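Local coordinates for protein 3-hydroxyisobutyrate dehydrogenase (Salmonella typhimurium, PDB 3G0O) that probably catalyses the NAD-dependent oxidation of L-threonate to 2-dehydro-L-erythronate, with NADP as a less favoured cosubstrate, at residues 65-69 against 153-157; 189-194 against 223-228; 236-242 against 282-288. All coordinates share one frame; numbering follows the deposited sequence.

Contact 1 belongs to the N-terminal Rossmann-type nucleotide-binding domain, where strand 67-70 of the central sheet meets helix 148-161. Contacts 2 and 3 lie on the other side of the chain's centre, in the helical C-terminal part that begins with the long helix 174-202. They follow one another along the chain without interleaving. Contact 1 is about 34 Å from contact 2 and about 32 Å from contact 3 between centres. Contacts 2 and 3, about 12 Å apart centre to centre, are joined by a salt bridge from Arg227 NE to Asp286 OD1 (2.7 Å). Contact 1 thus builds the nucleotide-binding domain, whereas contacts 2 and 3 probably shape the helical side of the active site, near the predicted catalytic Lys179.

Contact 1: residues 65-69 against 153-157; sequences VDALV and RLKPV
Arg153 reaches Asp66 because its CG stands anti to the backbone N (chi1 -164°) and its chain then bends at chi2 (75°), bringing the guanidinium to Asp66, the residue just before strand 67-70. Asp66 sends its carboxylate to meet it, with CG anti to the carbonyl carbon. The two side chains cross at nearly a right angle, and the carboxylate and guanidinium planes are well turned from each other. A salt bridge results, NH2 of Arg153 to OD1 of Asp66 at 3.0 Å, bent little from straight (163° at the hydrogen). The acceptor uses its anti lone pair and lies close to the guanidinium plane, while the carbonyl O of Asp66 sits over one face of the same group, so a single arginine meets both the side chain and the backbone of one residue. Asp66 OD1 has a second cationic partner in Lys93, OD2 accepts from the backbone N of His9, and Arg153 NE is bound to Gly95 O, so both partners of the ion pair have further polar bonds.

Beyond this polar end lies the strand-helix packing of a Rossmann-type domain, helix 148-161 lying across one face of the parallel part of the sheet. Ala67 and Val69, alternate residues of the strand, both point to the helix. The small methyl of Ala67 suits the closest backbone approach, where CB of Ala67 touches Leu154 CD2 at 3.6 Å and Val157 CG2 at 4.0 Å. Further along, the branched Val157 turns its other methyl, CG1, to Val69 CG2 (3.8 Å), the two valines sliding past each other in opposite directions. Val10 of strand 9-13 and Met99 of strand 97-100 extend this apolar layer to the neighbouring strands.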
loop_
_atom_site.group_PDB
_atom_site.type_symbol
_atom_site.label_atom_id
_atom_site.label_comp_id
_atom_site.label_asym_id
_atom_site.label_seq_id
_atom_site.Cartn_x
_atom_site.Cartn_y
_atom_site.Cartn_z
ATOM N N VAL A 65 -1.715 -29.351 26.933
ATOM C CA VAL A 65 -1.147 -28.830 25.700
ATOM C C VAL A 65 0.363 -28.639 25.762
ATOM O O VAL A 65 0.924 -28.311 26.808
ATOM C CB VAL A 65 -1.788 -27.478 25.298
ATOM C CG1 VAL A 65 -3.260 -27.675 24.983
ATOM C CG2 VAL A 65 -1.603 -26.458 26.412
ATOM N N ASP A 66 1.008 -28.852 24.621
ATOM C CA ASP A 66 2.444 -28.680 24.483
ATOM C C ASP A 66 2.689 -27.209 24.159
ATOM O O ASP A 66 3.765 -26.667 24.413
ATOM C CB ASP A 66 2.958 -29.553 23.346
ATOM C CG ASP A 66 2.791 -31.030 23.634
ATOM O OD1 ASP A 66 3.490 -31.532 24.534
ATOM O OD2 ASP A 66 1.957 -31.686 22.978
ATOM N N ALA A 67 1.672 -26.569 23.596
ATOM C CA ALA A 67 1.771 -25.162 23.235
ATOM C C ALA A 67 0.409 -24.498 23.283
ATOM O O ALA A 67 -0.606 -25.106 22.947
ATOM C CB ALA A 67 2.365 -25.021 21.834
ATOM N N LEU A 68 0.397 -23.243 23.714
ATOM C CA LEU A 68 -0.835 -22.474 23.781
ATOM C C LEU A 68 -0.603 -21.212 22.958
ATOM O O LEU A 68 0.368 -20.492 23.192
ATOM C CB LEU A 68 -1.158 -22.087 25.225
ATOM C CG LEU A 68 -2.534 -21.448 25.439
ATOM C CD1 LEU A 68 -3.600 -22.537 25.398
ATOM C CD2 LEU A 68 -2.576 -20.722 26.777
ATOM N N VAL A 69 -1.473 -20.962 21.983
ATOM C CA VAL A 69 -1.360 -19.767 21.145
ATOM C C VAL A 69 -2.470 -18.811 21.565
ATOM O O VAL A 69 -3.636 -19.201 21.638
ATOM C CB VAL A 69 -1.533 -20.095 19.642
ATOM C CG1 VAL A 69 -1.314 -18.838 18.799
ATOM C CG2 VAL A 69 -0.568 -21.193 19.233
ATOM N N ARG A 153 10.244 -25.393 20.697
ATOM C CA ARG A 153 9.012 -26.010 21.163
ATOM C C ARG A 153 7.835 -25.695 20.248
ATOM O O ARG A 153 6.989 -26.553 19.996
ATOM C CB ARG A 153 8.682 -25.527 22.572
ATOM C CG ARG A 153 7.662 -26.383 23.287
ATOM C CD ARG A 153 8.304 -27.684 23.753
ATOM N NE ARG A 153 7.447 -28.380 24.697
ATOM C CZ ARG A 153 6.582 -29.328 24.362
ATOM N NH1 ARG A 153 6.456 -29.716 23.100
ATOM N NH2 ARG A 153 5.821 -29.862 25.292
ATOM N N LEU A 154 7.793 -24.462 19.747
ATOM C CA LEU A 154 6.696 -24.022 18.886
ATOM C C LEU A 154 6.826 -24.320 17.397
ATOM O O LEU A 154 5.903 -24.050 16.629
ATOM C CB LEU A 154 6.473 -22.519 19.080
ATOM C CG LEU A 154 5.869 -22.109 20.423
ATOM C CD1 LEU A 154 6.104 -20.625 20.663
ATOM C CD2 LEU A 154 4.382 -22.439 20.441
ATOM N N LYS A 155 7.950 -24.890 16.983
ATOM C CA LYS A 155 8.163 -25.184 15.567
ATOM C C LYS A 155 6.982 -25.863 14.873
ATOM O O LYS A 155 6.615 -25.486 13.762
ATOM C CB LYS A 155 9.419 -26.033 15.382
ATOM C CG LYS A 155 9.850 -26.175 13.925
ATOM C CD LYS A 155 11.118 -27.001 13.821
ATOM C CE LYS A 155 11.647 -27.002 12.401
ATOM N NZ LYS A 155 10.604 -27.431 11.427
ATOM N N PRO A 156 6.385 -26.889 15.508
ATOM C CA PRO A 156 5.246 -27.568 14.884
ATOM C C PRO A 156 4.100 -26.592 14.620
ATOM O O PRO A 156 3.428 -26.669 13.593
ATOM C CB PRO A 156 4.872 -28.631 15.916
ATOM C CG PRO A 156 6.188 -28.966 16.537
ATOM C CD PRO A 156 6.803 -27.595 16.734
ATOM N N VAL A 157 3.886 -25.674 15.558
ATOM C CA VAL A 157 2.824 -24.685 15.426
ATOM C C VAL A 157 3.159 -23.665 14.342
ATOM O O VAL A 157 2.340 -23.393 13.468
ATOM C CB VAL A 157 2.584 -23.948 16.759
ATOM C CG1 VAL A 157 1.531 -22.858 16.571
ATOM C CG2 VAL A 157 2.139 -24.937 17.826
#

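Contact 2: residues 189-194 against 223-228; sequences HIAAAA and MFENRM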
loop_
_atom_site.group_PDB
_atom_site.type_symbol
_atom_site.label_atom_id
_atom_site.label_comp_id
_atom_site.label_asym_id
_atom_site.label_seq_id
_atom_site.Cartn_x
_atom_site.Cartn_y
_atom_site.Cartn_z
ATOM N N HIS A 189 -2.397 3.651 6.243
ATOM C CA HIS A 189 -2.911 3.246 4.939
ATOM C C HIS A 189 -4.438 3.199 4.904
ATOM O O HIS A 189 -5.046 3.624 3.922
ATOM C CB HIS A 189 -2.306 1.904 4.520
ATOM C CG HIS A 189 -0.849 1.987 4.178
ATOM N ND1 HIS A 189 -0.044 0.875 4.060
ATOM C CD2 HIS A 189 -0.044 3.056 3.963
ATOM C CE1 HIS A 189 1.193 1.253 3.793
ATOM N NE2 HIS A 189 1.220 2.573 3.730
ATOM N N ILE A 190 -5.072 2.704 5.961
ATOM C CA ILE A 190 -6.532 2.682 5.959
ATOM C C ILE A 190 -7.052 4.120 5.903
ATOM O O ILE A 190 -7.941 4.437 5.113
ATOM C CB ILE A 190 -7.114 1.994 7.212
ATOM C CG1 ILE A 190 -6.771 0.499 7.192
ATOM C CG2 ILE A 190 -8.634 2.178 7.237
ATOM C CD1 ILE A 190 -7.141 -0.242 8.467
ATOM N N ALA A 191 -6.485 4.992 6.731
ATOM C CA ALA A 191 -6.921 6.384 6.760
ATOM C C ALA A 191 -6.661 7.103 5.435
ATOM O O ALA A 191 -7.495 7.885 4.978
ATOM C CB ALA A 191 -6.235 7.133 7.921
ATOM N N ALA A 192 -5.509 6.845 4.821
ATOM C CA ALA A 192 -5.179 7.478 3.550
ATOM C C ALA A 192 -6.144 6.993 2.470
ATOM O O ALA A 192 -6.593 7.775 1.638
ATOM C CB ALA A 192 -3.732 7.163 3.156
ATOM N N ALA A 193 -6.469 5.703 2.493
ATOM C CA ALA A 193 -7.399 5.154 1.511
ATOM C C ALA A 193 -8.738 5.876 1.655
ATOM O O ALA A 193 -9.331 6.315 0.665
ATOM C CB ALA A 193 -7.583 3.650 1.736
ATOM N N ALA A 194 -9.199 6.008 2.897
ATOM C CA ALA A 194 -10.466 6.671 3.172
ATOM C C ALA A 194 -10.448 8.115 2.696
ATOM O O ALA A 194 -11.410 8.592 2.096
ATOM C CB ALA A 194 -10.773 6.623 4.662
HETATM N N MSE A 223 -4.056 -2.522 2.476
HETATM C CA MSE A 223 -5.215 -2.011 3.200
HETATM C C MSE A 223 -6.229 -1.313 2.303
HETATM O O MSE A 223 -7.430 -1.406 2.539
HETATM C CB MSE A 223 -4.773 -1.079 4.334
HETATM C CG MSE A 223 -4.216 -1.839 5.526
HETATM SE SE MSE A 223 -5.534 -3.091 6.261
HETATM C CE MSE A 223 -4.662 -3.460 7.953
ATOM N N PHE A 224 -5.761 -0.603 1.281
ATOM C CA PHE A 224 -6.691 0.053 0.375
ATOM C C PHE A 224 -7.529 -1.031 -0.303
ATOM O O PHE A 224 -8.761 -0.989 -0.289
ATOM C CB PHE A 224 -5.955 0.846 -0.714
ATOM C CG PHE A 224 -6.881 1.519 -1.696
ATOM C CD1 PHE A 224 -7.228 2.861 -1.543
ATOM C CD2 PHE A 224 -7.466 0.791 -2.729
ATOM C CE1 PHE A 224 -8.149 3.468 -2.404
ATOM C CE2 PHE A 224 -8.388 1.385 -3.593
ATOM C CZ PHE A 224 -8.731 2.728 -3.430
ATOM N N GLU A 225 -6.847 -2.008 -0.888
ATOM C CA GLU A 225 -7.539 -3.074 -1.597
ATOM C C GLU A 225 -8.514 -3.843 -0.715
ATOM O O GLU A 225 -9.619 -4.173 -1.146
ATOM C CB GLU A 225 -6.533 -4.042 -2.233
ATOM C CG GLU A 225 -7.169 -4.929 -3.292
ATOM C CD GLU A 225 -6.159 -5.683 -4.135
ATOM O OE1 GLU A 225 -5.049 -5.166 -4.362
ATOM O OE2 GLU A 225 -6.484 -6.794 -4.594
ATOM N N ASN A 226 -8.123 -4.112 0.525
ATOM C CA ASN A 226 -8.992 -4.857 1.429
ATOM C C ASN A 226 -10.137 -4.040 2.017
ATOM O O ASN A 226 -11.301 -4.431 1.916
ATOM C CB ASN A 226 -8.167 -5.461 2.564
ATOM C CG ASN A 226 -9.000 -6.329 3.485
ATOM O OD1 ASN A 226 -9.563 -5.854 4.474
ATOM N ND2 ASN A 226 -9.096 -7.609 3.153
ATOM N N ARG A 227 -9.808 -2.894 2.609
ATOM C CA ARG A 227 -10.809 -2.047 3.248
ATOM C C ARG A 227 -11.724 -1.242 2.323
ATOM O O ARG A 227 -12.916 -1.088 2.605
ATOM C CB ARG A 227 -10.107 -1.103 4.233
ATOM C CG ARG A 227 -9.228 -1.822 5.263
ATOM C CD ARG A 227 -10.035 -2.824 6.056
ATOM N NE ARG A 227 -9.493 -3.032 7.396
ATOM C CZ ARG A 227 -8.668 -4.014 7.746
ATOM N NH1 ARG A 227 -8.265 -4.912 6.856
ATOM N NH2 ARG A 227 -8.248 -4.096 8.999
HETATM N N MSE A 228 -11.193 -0.733 1.217
HETATM C CA MSE A 228 -12.042 0.068 0.345
HETATM C C MSE A 228 -13.124 -0.716 -0.398
HETATM O O MSE A 228 -14.019 -0.126 -1.000
HETATM C CB MSE A 228 -11.197 0.900 -0.621
HETATM C CG MSE A 228 -10.385 2.001 0.070
HETATM SE SE MSE A 228 -11.411 3.216 1.221
HETATM C CE MSE A 228 -11.193 2.293 2.926
HETATM O O HOH W 1 -1.463 -1.826 3.564
#
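Ile190 lies against Met223 and Arg227 where helical segment 189-194 crosses 223-228 at 66°, the short axes approaching to 8.8 Å. Met223, a selenomethionine, can be followed outward. CB of Met223 meets two residues of the opposite helix, 3.8 Å from Ile190 CG1 and 3.9 Å from His189 CB. CG stays beside Ile190 CG1. A bend at chi2 (-59°) then turns SE along the isoleucine, in touch with both CG1 and CD1, and over one face of the Arg227 guanidinium, offset toward its rim; CE ends near Ile190 CD1. The long, unbranched, flexible methionine chain suits this place, since it can follow the isoleucine and still lie against a cation; selenium stands where the sulfur would be. The CD1 methyl of Ile190 also comes to 3.8 Å from Arg227 NE, which pairs with Asp286, while NH2 bonds to a tartrate, probably from the crystallisation liquor.

The crossing is close at Ala193, whose methyl is small enough to fit there. CB of Ala193 touches Phe224 CD1 at 3.4 Å and Met228 CG at 3.7 Å, and Met228 CG in turn lies over one face of the phenyl ring. At the other end a water bridges the helices, accepting from the backbone N of Met223 (2.9 Å) and bonded to His189 ND1 (3.1 Å). The His189 ring also packs edge-to-face on His189 of the second subunit, which places helix 174-202 at the dimer interface, with helix 264-281 against Ile190 and helix 207-214 against Phe224 and Met228.

Contact 3: residues 236-242 against 282-288; sequences YTPRSAV and GKEDDSA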
loop_
_atom_site.group_PDB
_atom_site.type_symbol
_atom_site.label_atom_id
_atom_site.label_comp_id
_atom_site.label_asym_id
_atom_site.label_seq_id
_atom_site.Cartn_x
_atom_site.Cartn_y
_atom_site.Cartn_z
ATOM N N TYR A 236 -20.307 -1.490 6.392
ATOM C CA TYR A 236 -19.414 -1.170 7.496
ATOM C C TYR A 236 -19.507 -2.150 8.656
ATOM O O TYR A 236 -19.163 -1.821 9.795
ATOM C CB TYR A 236 -19.667 0.269 7.960
ATOM C CG TYR A 236 -19.301 1.268 6.887
ATOM C CD1 TYR A 236 -17.964 1.566 6.614
ATOM C CD2 TYR A 236 -20.284 1.833 6.068
ATOM C CE1 TYR A 236 -17.613 2.393 5.553
ATOM C CE2 TYR A 236 -19.943 2.659 5.000
ATOM C CZ TYR A 236 -18.604 2.930 4.747
ATOM O OH TYR A 236 -18.259 3.711 3.669
ATOM N N THR A 237 -19.980 -3.360 8.357
ATOM C CA THR A 237 -20.070 -4.415 9.358
ATOM C C THR A 237 -18.621 -4.591 9.802
ATOM O O THR A 237 -17.728 -4.728 8.971
ATOM C CB THR A 237 -20.579 -5.734 8.736
ATOM O OG1 THR A 237 -21.926 -5.558 8.284
ATOM C CG2 THR A 237 -20.538 -6.857 9.755
ATOM N N PRO A 238 -18.368 -4.590 11.116
ATOM C CA PRO A 238 -17.003 -4.739 11.629
ATOM C C PRO A 238 -16.273 -6.064 11.417
ATOM O O PRO A 238 -16.725 -7.114 11.870
ATOM C CB PRO A 238 -17.162 -4.416 13.113
ATOM C CG PRO A 238 -18.537 -4.948 13.412
ATOM C CD PRO A 238 -19.334 -4.453 12.221
ATOM N N ARG A 239 -15.149 -6.003 10.707
ATOM C CA ARG A 239 -14.303 -7.173 10.512
ATOM C C ARG A 239 -13.242 -6.901 11.568
ATOM O O ARG A 239 -12.898 -7.763 12.374
ATOM C CB ARG A 239 -13.655 -7.187 9.123
ATOM C CG ARG A 239 -14.535 -7.708 7.996
ATOM C CD ARG A 239 -15.627 -6.731 7.616
ATOM N NE ARG A 239 -16.232 -7.086 6.333
ATOM C CZ ARG A 239 -17.109 -6.328 5.684
ATOM N NH1 ARG A 239 -17.490 -5.166 6.199
ATOM N NH2 ARG A 239 -17.595 -6.725 4.513
ATOM N N SER A 240 -12.742 -5.667 11.538
ATOM C CA SER A 240 -11.755 -5.161 12.484
ATOM C C SER A 240 -12.254 -3.737 12.757
ATOM O O SER A 240 -12.357 -2.928 11.836
ATOM C CB SER A 240 -10.365 -5.136 11.852
ATOM O OG SER A 240 -9.383 -4.897 12.844
ATOM N N ALA A 241 -12.567 -3.444 14.017
ATOM C CA ALA A 241 -13.133 -2.151 14.401
ATOM C C ALA A 241 -12.245 -0.911 14.419
ATOM O O ALA A 241 -11.023 -0.987 14.556
ATOM C CB ALA A 241 -13.816 -2.286 15.755
ATOM N N VAL A 242 -12.902 0.236 14.280
ATOM C CA VAL A 242 -12.243 1.533 14.320
ATOM C C VAL A 242 -11.436 1.634 15.610
ATOM O O VAL A 242 -10.271 2.046 15.598
ATOM C CB VAL A 242 -13.286 2.681 14.283
ATOM C CG1 VAL A 242 -12.682 3.982 14.821
ATOM C CG2 VAL A 242 -13.779 2.877 12.862
ATOM N N GLY A 282 -16.985 3.889 16.543
ATOM C CA GLY A 282 -15.952 3.075 17.161
ATOM C C GLY A 282 -16.012 1.572 16.975
ATOM O O GLY A 282 -14.974 0.924 16.837
ATOM N N LYS A 283 -17.218 1.014 16.969
ATOM C CA LYS A 283 -17.394 -0.425 16.826
ATOM C C LYS A 283 -17.677 -0.873 15.397
ATOM O O LYS A 283 -17.861 -2.060 15.132
ATOM C CB LYS A 283 -18.505 -0.886 17.769
ATOM C CG LYS A 283 -18.179 -0.530 19.212
ATOM C CD LYS A 283 -19.384 -0.565 20.117
ATOM C CE LYS A 283 -19.846 -1.972 20.401
ATOM N NZ LYS A 283 -20.822 -1.988 21.545
ATOM N N GLU A 284 -17.709 0.084 14.480
ATOM C CA GLU A 284 -17.937 -0.224 13.078
ATOM C C GLU A 284 -16.604 -0.614 12.443
ATOM O O GLU A 284 -15.550 -0.434 13.049
ATOM C CB GLU A 284 -18.520 0.991 12.355
ATOM C CG GLU A 284 -19.995 1.246 12.664
ATOM C CD GLU A 284 -20.572 2.389 11.851
ATOM O OE1 GLU A 284 -20.021 2.689 10.772
ATOM O OE2 GLU A 284 -21.588 2.977 12.283
ATOM N N ASP A 285 -16.655 -1.153 11.230
ATOM C CA ASP A 285 -15.440 -1.555 10.526
ATOM C C ASP A 285 -14.484 -0.358 10.501
ATOM O O ASP A 285 -14.935 0.781 10.381
ATOM C CB ASP A 285 -15.784 -1.973 9.098
ATOM C CG ASP A 285 -14.627 -2.643 8.397
ATOM O OD1 ASP A 285 -14.218 -3.737 8.845
ATOM O OD2 ASP A 285 -14.127 -2.078 7.402
ATOM N N ASP A 286 -13.176 -0.599 10.604
ATOM C CA ASP A 286 -12.243 0.522 10.606
ATOM C C ASP A 286 -12.319 1.376 9.341
ATOM O O ASP A 286 -11.901 2.535 9.345
ATOM C CB ASP A 286 -10.790 0.069 10.877
ATOM C CG ASP A 286 -10.364 -1.126 10.046
ATOM O OD1 ASP A 286 -10.758 -1.215 8.867
ATOM O OD2 ASP A 286 -9.607 -1.971 10.579
ATOM N N SER A 287 -12.872 0.828 8.262
ATOM C CA SER A 287 -12.991 1.611 7.044
ATOM C C SER A 287 -13.975 2.759 7.276
ATOM O O SER A 287 -14.024 3.707 6.496
ATOM C CB SER A 287 -13.459 0.740 5.866
ATOM O OG SER A 287 -14.746 0.188 6.087
ATOM N N ALA A 288 -14.739 2.677 8.366
ATOM C CA ALA A 288 -15.715 3.716 8.697
ATOM C C ALA A 288 -15.042 5.036 9.059
ATOM O O ALA A 288 -15.718 6.049 9.262
ATOM C CB ALA A 288 -16.621 3.258 9.840
HETATM O O HOH W 2 -11.649 -4.199 8.695
#
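Asp285 is held by the loop 236-242 through both its backbone and its side chain: Asp285 N bonds to Tyr236 O at 3.0 Å, almost straight (170°), and its OD1 accepts from Arg239 N through the anti lone pair. The next links are Asp286 N to Ser240 O (2.8 Å) and Val242 N to Glu284 O (3.0 Å), which bind the two loops backbone to backbone round a single beta bridge of Ala241 with Asp285. Aspartate suits position 285, for OD2 reaches forward to Ser287 N, making an Asx turn at the start of the 3-10 segment 286-288, and also accepts from Ser287 OG and binds His230. On the buried side Val242 presses CG2 against Asp285 O (3.4 Å) and Asp286 CA, with Phe273 of helix 264-281 beyond, and Tyr236 packs CD1 on Ala288 while its ring makes a cation-pi contact with Lys291.

The outer side is more open and polar. Exposed Pro238, whose rigid ring needs no polar partner, rests on Lys283 O, while the likewise exposed Arg239 curls its guanidinium to Thr237 O and pairs with Asp235. A water near Ser240 lies within hydrogen-bonding distance of both Asp285 OD1 and Asp286 OD1.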